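Local atomic coordinates of enterocine A immunity protein (Enterococcus faecium, PDB entry 2BL8), a protein that confers immunity to the antimicrobial activity of the pediocin-like bacteriocin enterocin A, probably protecting the bacterium that makes it. Residues S25-V30 with I67-Y72. Sequence-based numbering, arbitrary orientation.
Sequences SDILEV and IRFTEY
Ile27, in the first turn of helix 25-38, meets Ile67 and Phe69 of the loop that leads into helix 71-84. The contact is small, burying 102 Å² in all, and wholly apolar; no hydrogen bond crosses it. The two isoleucines reach toward each other tip to tip, Ile27 CD1 lying 3.9 Å from Ile67 CD1. In both, CG1 points away from the carbonyl carbon and CD1 continues the chain outward (chi2 169° in Ile27, 175° in Ile67). The two methyls thereby bridge a CA separation of 10.7 Å between Ile27 and Ile67. The same methyl of Ile27 approaches the aromatic ring of Phe69 obliquely. Ile27 CD1 lies 4.3 Å from both CE1 and CZ of Phe69, so it meets the far end of the ring, which extends toward the helix although Phe69 CB does not point that way. One methyl thus serves two partners.

All three touching residues are buried, whereas their neighbours along both segments are largely exposed. Ser25, Asp26 and Glu29 are exposed, although Asp26 touches Tyr57 of helix 48-64; Arg68 and Thr70, on either side of Phe69 in sequence, are exposed too. Thr70 is the N-cap of helix 71-84: its OG1 caps a backbone N just past Tyr72, and its own N is hydrogen-bonded to Gln73 OE1.

The contact joins non-consecutive parts of this four-helix protein, with helix 48-64 intervening in sequence. Around it, Ile27 also packs on Leu58 of helix 48-64 and Ile16 of helix 5-17, while Phe69 rests against Ile77 of helix 71-84, so this hydrophobic cluster draws on all four helices.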
loop_
_atom_site.group_PDB
_atom_site.type_symbol
_atom_site.label_atom_id
_atom_site.label_comp_id
_atom_site.label_asym_id
_atom_site.label_seq_id
_atom_site.Cartn_x
_atom_site.Cartn_y
_atom_site.Cartn_z
ATOM N N SER A 25 -0.549 10.170 10.587
ATOM C CA SER A 25 -1.918 10.652 10.425
ATOM C C SER A 25 -2.376 10.706 8.972
ATOM O O SER A 25 -3.474 10.256 8.648
ATOM C CB SER A 25 -2.070 12.038 11.055
ATOM O OG SER A 25 -1.174 12.963 10.464
ATOM N N ASP A 26 -1.540 11.262 8.100
ATOM C CA ASP A 26 -1.886 11.371 6.690
ATOM C C ASP A 26 -2.035 9.997 6.049
ATOM O O ASP A 26 -2.974 9.756 5.292
ATOM C CB ASP A 26 -0.827 12.183 5.940
ATOM C CG ASP A 26 -0.775 13.630 6.393
ATOM O OD1 ASP A 26 -1.830 14.299 6.366
ATOM O OD2 ASP A 26 0.318 14.099 6.775
ATOM N N ILE A 27 -1.101 9.104 6.358
ATOM C CA ILE A 27 -1.123 7.746 5.824
ATOM C C ILE A 27 -2.401 7.016 6.235
ATOM O O ILE A 27 -3.016 6.320 5.426
ATOM C CB ILE A 27 0.112 6.946 6.315
ATOM C CG1 ILE A 27 1.371 7.453 5.611
ATOM C CG2 ILE A 27 -0.088 5.456 6.078
ATOM C CD1 ILE A 27 2.658 6.919 6.206
ATOM N N LEU A 28 -2.805 7.173 7.491
ATOM C CA LEU A 28 -4.017 6.516 7.968
ATOM C C LEU A 28 -5.247 7.068 7.249
ATOM O O LEU A 28 -6.169 6.323 6.915
ATOM C CB LEU A 28 -4.166 6.705 9.481
ATOM C CG LEU A 28 -3.125 6.013 10.366
ATOM C CD1 LEU A 28 -3.368 6.385 11.817
ATOM C CD2 LEU A 28 -3.216 4.501 10.190
ATOM N N GLU A 29 -5.255 8.375 7.009
ATOM C CA GLU A 29 -6.372 9.016 6.327
ATOM C C GLU A 29 -6.515 8.457 4.916
ATOM O O GLU A 29 -7.622 8.178 4.453
ATOM C CB GLU A 29 -6.155 10.530 6.273
ATOM C CG GLU A 29 -7.288 11.304 5.617
ATOM C CD GLU A 29 -7.095 12.803 5.723
ATOM O OE1 GLU A 29 -6.914 13.295 6.857
ATOM O OE2 GLU A 29 -7.128 13.489 4.677
ATOM N N VAL A 30 -5.387 8.292 4.234
ATOM C CA VAL A 30 -5.398 7.757 2.880
ATOM C C VAL A 30 -5.851 6.300 2.884
ATOM O O VAL A 30 -6.658 5.892 2.050
ATOM C CB VAL A 30 -4.005 7.862 2.226
ATOM C CG1 VAL A 30 -3.988 7.095 0.918
ATOM C CG2 VAL A 30 -3.672 9.328 1.963
ATOM N N ILE A 67 10.055 8.256 7.136
ATOM C CA ILE A 67 9.350 7.249 7.928
ATOM C C ILE A 67 9.840 5.850 7.571
ATOM O O ILE A 67 10.139 5.571 6.411
ATOM C CB ILE A 67 7.833 7.278 7.643
ATOM C CG1 ILE A 67 7.223 8.584 8.146
ATOM C CG2 ILE A 67 7.161 6.074 8.283
ATOM C CD1 ILE A 67 5.753 8.732 7.801
ATOM N N ARG A 68 9.906 4.970 8.566
ATOM C CA ARG A 68 10.346 3.598 8.339
ATOM C C ARG A 68 9.263 2.615 8.765
ATOM O O ARG A 68 8.939 2.513 9.947
ATOM C CB ARG A 68 11.625 3.293 9.127
ATOM C CG ARG A 68 12.834 4.131 8.749
ATOM C CD ARG A 68 13.179 4.005 7.272
ATOM N NE ARG A 68 13.402 2.623 6.857
ATOM C CZ ARG A 68 13.793 2.273 5.635
ATOM N NH1 ARG A 68 14.004 3.204 4.717
ATOM N NH2 ARG A 68 13.968 0.994 5.330
ATOM N N PHE A 69 8.698 1.902 7.797
ATOM C CA PHE A 69 7.674 0.908 8.089
ATOM C C PHE A 69 8.363 -0.283 8.743
ATOM O O PHE A 69 9.545 -0.526 8.509
ATOM C CB PHE A 69 7.006 0.428 6.799
ATOM C CG PHE A 69 6.194 1.480 6.104
ATOM C CD1 PHE A 69 5.053 1.996 6.699
ATOM C CD2 PHE A 69 6.566 1.945 4.846
ATOM C CE1 PHE A 69 4.286 2.962 6.054
ATOM C CE2 PHE A 69 5.808 2.911 4.190
ATOM C CZ PHE A 69 4.666 3.421 4.795
ATOM N N THR A 70 7.630 -1.027 9.564
ATOM C CA THR A 70 8.215 -2.200 10.200
ATOM C C THR A 70 8.322 -3.279 9.129
ATOM O O THR A 70 7.691 -3.177 8.076
ATOM C CB THR A 70 7.333 -2.728 11.352
ATOM O OG1 THR A 70 6.061 -3.144 10.838
ATOM C CG2 THR A 70 7.119 -1.642 12.394
ATOM N N GLU A 71 9.123 -4.306 9.394
ATOM C CA GLU A 71 9.296 -5.398 8.440
ATOM C C GLU A 71 7.936 -5.992 8.061
ATOM O O GLU A 71 7.678 -6.285 6.893
ATOM C CB GLU A 71 10.181 -6.485 9.053
ATOM C CG GLU A 71 10.545 -7.620 8.114
ATOM C CD GLU A 71 12.000 -7.581 7.691
ATOM O OE1 GLU A 71 12.870 -7.495 8.583
ATOM O OE2 GLU A 71 12.274 -7.644 6.473
ATOM N N TYR A 72 7.070 -6.156 9.053
ATOM C CA TYR A 72 5.740 -6.711 8.829
ATOM C C TYR A 72 4.879 -5.788 7.965
ATOM O O TYR A 72 4.181 -6.248 7.061
ATOM C CB TYR A 72 5.061 -6.970 10.177
ATOM C CG TYR A 72 3.605 -7.368 10.080
ATOM C CD1 TYR A 72 3.205 -8.460 9.307
ATOM C CD2 TYR A 72 2.625 -6.647 10.761
ATOM C CE1 TYR A 72 1.861 -8.819 9.212
ATOM C CE2 TYR A 72 1.283 -7.000 10.674
ATOM C CZ TYR A 72 0.909 -8.081 9.901
ATOM O OH TYR A 72 -0.421 -8.417 9.814
#